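Local structure of alcohol oxidase (Myceliophthora thermophila, 6F74) at residues V465-F479 against W493-G505. The protein binds FAD and is a VAO-type flavoprotein that probably works as an oxidase, using oxygen to reoxidise its flavin. Numbering follows the deposited sequence.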
loop_
_atom_site.group_PDB
_atom_site.type_symbol
_atom_site.label_atom_id
_atom_site.label_comp_id
_atom_site.label_asym_id
_atom_site.label_seq_id
_atom_site.Cartn_x
_atom_site.Cartn_y
_atom_site.Cartn_z
ATOM N N VAL A 465 6.868 20.918 -5.198
ATOM C CA VAL A 465 5.598 20.363 -4.763
ATOM C C VAL A 465 5.853 19.218 -3.806
ATOM O O VAL A 465 6.571 18.272 -4.136
ATOM C CB VAL A 465 4.726 19.844 -5.917
ATOM C CG1 VAL A 465 3.351 19.414 -5.366
ATOM C CG2 VAL A 465 4.546 20.955 -6.952
ATOM N N SER A 466 5.255 19.324 -2.622
ATOM C CA SER A 466 5.315 18.318 -1.607
ATOM C C SER A 466 3.867 17.879 -1.339
ATOM O O SER A 466 2.995 18.700 -0.992
ATOM C CB SER A 466 6.009 18.864 -0.355
ATOM O OG SER A 466 7.396 19.097 -0.602
ATOM N N SER A 467 3.616 16.586 -1.505
ATOM C CA SER A 467 2.343 16.013 -1.098
ATOM C C SER A 467 2.404 15.719 0.406
ATOM O O SER A 467 3.360 15.068 0.885
ATOM C CB SER A 467 2.119 14.706 -1.809
ATOM O OG SER A 467 3.171 13.818 -1.404
ATOM N N ASN A 468 1.416 16.224 1.130
ATOM C CA ASN A 468 1.239 15.867 2.522
ATOM C C ASN A 468 -0.164 15.290 2.700
ATOM O O ASN A 468 -1.139 15.818 2.145
ATOM C CB ASN A 468 1.478 17.078 3.386
ATOM C CG ASN A 468 2.953 17.389 3.507
ATOM O OD1 ASN A 468 3.672 16.653 4.204
ATOM N ND2 ASN A 468 3.422 18.452 2.814
ATOM N N VAL A 469 -0.252 14.183 3.422
ATOM C CA VAL A 469 -1.503 13.458 3.553
ATOM C C VAL A 469 -1.642 13.019 5.001
ATOM O O VAL A 469 -0.655 12.533 5.633
ATOM C CB VAL A 469 -1.555 12.216 2.639
ATOM C CG1 VAL A 469 -2.908 11.485 2.743
ATOM C CG2 VAL A 469 -1.253 12.591 1.185
ATOM N N VAL A 470 -2.863 13.199 5.517
ATOM C CA VAL A 470 -3.278 12.704 6.823
ATOM C C VAL A 470 -4.180 11.474 6.663
ATOM O O VAL A 470 -5.187 11.566 5.986
ATOM C CB VAL A 470 -4.060 13.776 7.589
ATOM C CG1 VAL A 470 -4.603 13.219 8.887
ATOM C CG2 VAL A 470 -3.131 14.915 7.943
ATOM N N LEU A 471 -3.808 10.348 7.292
ATOM C CA LEU A 471 -4.603 9.110 7.249
ATOM C C LEU A 471 -5.230 8.900 8.612
ATOM O O LEU A 471 -4.618 8.330 9.520
ATOM C CB LEU A 471 -3.716 7.922 6.887
ATOM C CG LEU A 471 -2.946 7.977 5.568
ATOM C CD1 LEU A 471 -1.806 8.952 5.684
ATOM C CD2 LEU A 471 -2.418 6.583 5.259
ATOM N N LEU A 472 -6.437 9.425 8.795
ATOM C CA LEU A 472 -7.086 9.337 10.082
ATOM C C LEU A 472 -7.785 7.969 10.102
ATOM O O LEU A 472 -8.993 7.857 9.903
ATOM C CB LEU A 472 -8.039 10.500 10.280
ATOM C CG LEU A 472 -8.719 10.590 11.642
ATOM C CD1 LEU A 472 -7.703 10.716 12.790
ATOM C CD2 LEU A 472 -9.674 11.768 11.622
ATOM N N VAL A 473 -6.983 6.938 10.319
ATOM C CA VAL A 473 -7.418 5.554 10.062
ATOM C C VAL A 473 -7.225 4.605 11.204
ATOM O O VAL A 473 -7.581 3.470 11.075
ATOM C CB VAL A 473 -6.738 4.966 8.801
ATOM C CG1 VAL A 473 -7.066 5.808 7.579
ATOM C CG2 VAL A 473 -5.241 4.861 8.974
ATOM N N SER A 474 -6.678 5.052 12.322
ATOM C CA SER A 474 -6.490 4.188 13.469
ATOM C C SER A 474 -7.358 4.755 14.590
ATOM O O SER A 474 -8.360 5.399 14.295
ATOM C CB SER A 474 -5.023 4.065 13.827
ATOM O OG SER A 474 -4.802 3.252 14.977
ATOM N N GLY A 475 -7.008 4.507 15.846
ATOM C CA GLY A 475 -7.888 4.810 16.952
ATOM C C GLY A 475 -8.997 3.777 17.033
ATOM O O GLY A 475 -8.973 2.781 16.324
ATOM N N GLY A 476 -9.973 4.018 17.899
ATOM C CA GLY A 476 -11.162 3.150 18.023
ATOM C C GLY A 476 -10.843 1.667 18.129
ATOM O O GLY A 476 -10.179 1.234 19.070
ATOM N N GLN A 477 -11.322 0.883 17.167
ATOM C CA GLN A 477 -11.186 -0.578 17.244
ATOM C C GLN A 477 -9.731 -1.010 17.052
ATOM O O GLN A 477 -9.309 -2.014 17.610
ATOM C CB GLN A 477 -12.098 -1.280 16.243
ATOM C CG GLN A 477 -12.220 -2.795 16.391
ATOM C CD GLN A 477 -12.796 -3.203 17.726
ATOM O OE1 GLN A 477 -13.806 -2.658 18.174
ATOM N NE2 GLN A 477 -12.125 -4.148 18.387
ATOM N N VAL A 478 -8.946 -0.213 16.328
ATOM C CA VAL A 478 -7.526 -0.512 16.147
ATOM C C VAL A 478 -6.792 -0.474 17.490
ATOM O O VAL A 478 -5.911 -1.313 17.747
ATOM C CB VAL A 478 -6.829 0.429 15.137
ATOM C CG1 VAL A 478 -5.384 -0.018 14.904
ATOM C CG2 VAL A 478 -7.565 0.456 13.802
ATOM N N PHE A 479 -7.162 0.490 18.337
ATOM C CA PHE A 479 -6.633 0.580 19.702
ATOM C C PHE A 479 -7.110 -0.618 20.520
ATOM O O PHE A 479 -6.325 -1.317 21.147
ATOM C CB PHE A 479 -7.091 1.896 20.358
ATOM C CG PHE A 479 -6.331 3.135 19.902
ATOM C CD1 PHE A 479 -5.378 3.105 18.880
ATOM C CD2 PHE A 479 -6.614 4.357 20.494
ATOM C CE1 PHE A 479 -4.704 4.248 18.494
ATOM C CE2 PHE A 479 -5.946 5.522 20.092
ATOM C CZ PHE A 479 -4.985 5.464 19.105
ATOM N N TRP A 493 0.650 1.271 16.156
ATOM C CA TRP A 493 -0.755 1.359 15.704
ATOM C C TRP A 493 -1.737 1.444 16.863
ATOM O O TRP A 493 -2.790 2.068 16.739
ATOM C CB TRP A 493 -1.154 0.145 14.872
ATOM C CG TRP A 493 -0.672 0.190 13.480
ATOM C CD1 TRP A 493 0.250 -0.634 12.920
ATOM C CD2 TRP A 493 -1.116 1.073 12.458
ATOM N NE1 TRP A 493 0.407 -0.320 11.596
ATOM C CE2 TRP A 493 -0.399 0.746 11.297
ATOM C CE3 TRP A 493 -2.034 2.125 12.414
ATOM C CZ2 TRP A 493 -0.588 1.423 10.078
ATOM C CZ3 TRP A 493 -2.218 2.798 11.201
ATOM C CH2 TRP A 493 -1.492 2.441 10.056
ATOM N N ARG A 494 -1.377 0.817 17.984
ATOM C CA ARG A 494 -2.247 0.755 19.119
ATOM C C ARG A 494 -2.294 2.065 19.918
ATOM O O ARG A 494 -3.147 2.191 20.781
ATOM C CB ARG A 494 -1.871 -0.416 20.052
ATOM C CG ARG A 494 -1.672 -1.777 19.360
ATOM C CD ARG A 494 -2.847 -2.114 18.462
ATOM N NE ARG A 494 -2.770 -3.476 17.963
ATOM C CZ ARG A 494 -3.580 -4.009 17.039
ATOM N NH1 ARG A 494 -4.574 -3.317 16.506
ATOM N NH2 ARG A 494 -3.388 -5.268 16.644
ATOM N N VAL A 495 -1.370 3.000 19.660
ATOM C CA VAL A 495 -1.362 4.321 20.324
ATOM C C VAL A 495 -1.509 5.510 19.383
ATOM O O VAL A 495 -1.715 6.618 19.854
ATOM C CB VAL A 495 -0.110 4.509 21.246
ATOM C CG1 VAL A 495 -0.084 3.462 22.352
ATOM C CG2 VAL A 495 1.208 4.481 20.485
ATOM N N SER A 496 -1.443 5.284 18.069
ATOM C CA SER A 496 -1.420 6.373 17.095
ATOM C C SER A 496 -2.719 6.410 16.301
ATOM O O SER A 496 -3.018 5.460 15.574
ATOM C CB SER A 496 -0.221 6.201 16.164
ATOM O OG SER A 496 0.953 5.971 16.939
ATOM N N PRO A 497 -3.511 7.481 16.445
ATOM C CA PRO A 497 -4.807 7.481 15.765
ATOM C C PRO A 497 -4.722 7.820 14.291
ATOM O O PRO A 497 -5.657 7.508 13.551
ATOM C CB PRO A 497 -5.627 8.527 16.525
ATOM C CG PRO A 497 -4.653 9.359 17.274
ATOM C CD PRO A 497 -3.354 8.629 17.349
ATOM N N PHE A 498 -3.619 8.435 13.867
ATOM C CA PHE A 498 -3.435 8.792 12.481
ATOM C C PHE A 498 -1.989 8.683 12.023
ATOM O O PHE A 498 -1.076 8.536 12.822
ATOM C CB PHE A 498 -3.994 10.193 12.204
ATOM C CG PHE A 498 -3.200 11.328 12.795
ATOM C CD1 PHE A 498 -3.483 11.800 14.075
ATOM C CD2 PHE A 498 -2.232 11.989 12.049
ATOM C CE1 PHE A 498 -2.773 12.856 14.608
ATOM C CE2 PHE A 498 -1.535 13.061 12.579
ATOM C CZ PHE A 498 -1.797 13.495 13.857
ATOM N N VAL A 499 -1.826 8.719 10.702
ATOM C CA VAL A 499 -0.538 8.675 10.041
ATOM C C VAL A 499 -0.353 9.952 9.238
ATOM O O VAL A 499 -1.293 10.458 8.639
ATOM C CB VAL A 499 -0.430 7.459 9.113
ATOM C CG1 VAL A 499 0.978 7.350 8.529
ATOM C CG2 VAL A 499 -0.786 6.182 9.880
ATOM N N MET A 500 0.869 10.483 9.259
ATOM C CA MET A 500 1.270 11.558 8.336
ATOM C C MET A 500 2.143 10.936 7.273
ATOM O O MET A 500 3.064 10.163 7.590
ATOM C CB MET A 500 2.036 12.664 9.053
ATOM C CG MET A 500 1.181 13.427 10.052
ATOM S SD MET A 500 2.049 14.520 11.173
ATOM C CE MET A 500 2.501 15.884 10.127
ATOM N N ILE A 501 1.816 11.218 6.018
ATOM C CA ILE A 501 2.633 10.849 4.871
ATOM C C ILE A 501 3.062 12.135 4.167
ATOM O O ILE A 501 2.252 13.025 3.936
ATOM C CB ILE A 501 1.846 9.964 3.906
ATOM C CG1 ILE A 501 1.472 8.677 4.631
ATOM C CG2 ILE A 501 2.647 9.660 2.652
ATOM C CD1 ILE A 501 0.707 7.663 3.820
ATOM N N SER A 502 4.348 12.238 3.867
ATOM C CA SER A 502 4.900 13.387 3.138
ATOM C C SER A 502 5.787 12.850 2.030
ATOM O O SER A 502 6.534 11.916 2.240
ATOM C CB SER A 502 5.683 14.289 4.080
ATOM O OG SER A 502 6.137 15.472 3.433
ATOM N N GLY A 503 5.706 13.421 0.842
ATOM C CA GLY A 503 6.492 12.885 -0.297
ATOM C C GLY A 503 6.739 13.925 -1.378
ATOM O O GLY A 503 6.188 15.024 -1.326
ATOM N N GLN A 504 7.579 13.557 -2.353
ATOM C CA GLN A 504 7.820 14.368 -3.553
ATOM C C GLN A 504 7.971 13.443 -4.738
ATOM O O GLN A 504 8.346 12.287 -4.593
ATOM C CB GLN A 504 9.127 15.180 -3.457
ATOM C CG GLN A 504 9.364 15.802 -2.117
ATOM C CD GLN A 504 10.618 16.680 -2.067
ATOM O OE1 GLN A 504 11.082 17.019 -0.987
ATOM N NE2 GLN A 504 11.179 17.026 -3.231
ATOM N N GLY A 505 7.735 13.988 -5.925
ATOM C CA GLY A 505 7.940 13.285 -7.189
ATOM C C GLY A 505 9.299 13.548 -7.815
ATOM O O GLY A 505 10.014 14.478 -7.412
HETATM O O HOH W 1 2.425 15.162 6.201
#
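Strands 467-472 and 498-503 are antiparallel neighbours in the seven-stranded sheet that probably belongs to the substrate domain, as in other VAO-type flavoproteins. The Leu-471 side chain is about 6 Å from the FAD. Paired backbone bonds join Ser-467 to Gly-503, Val-469 to Ile-501 and Leu-471 to Val-499. The bond from Ile-501 N to Val-469 O is nearly straight, 176° at the hydrogen.

Leu-471, Val-499 and Ile-501 share the face turned to the FAD side, where Leu-471 touches the FAD-binding His-246. With CG anti to the carbonyl carbon (chi1 -58°), the leucine leans toward the neighbouring strand, and Leu-471 CD1 comes 3.4 Å from Ile-501 CD1, a tight, right-angled contact.

Helices 328-346 and 512-533 cover the other face. There Val-470 CG1 meets Phe-498 CD2 at 4.1 Å. There too Ser-502 OG donates to Asn-468 OD1 over 2.8 Å, from above the carbonyl plane. A water donates to that OD1 and to Ile-501 O, while Asn-468 ND2 is held by Val-458 O.

Beyond the strands, Ser-474 N bonds Pro-497 O at 2.9 Å. Ser-474 OG sits 2.9 Å from both Trp-493 O and Ser-496 O, and its CB meets the edge of the indole. The Phe-479 ring lies between Gly-475 CA, over its centre on one face, and Arg-494 O on the opposite face near CD1; Pro-497 CD comes to the edge. A bend at chi2 (-51°) turns the Arg-494 chain across Val-478, and NH2 makes a salt bridge to Asp-258. Arg-494 NH1 donates to a lone pair of Val-478 O at 2.7 Å.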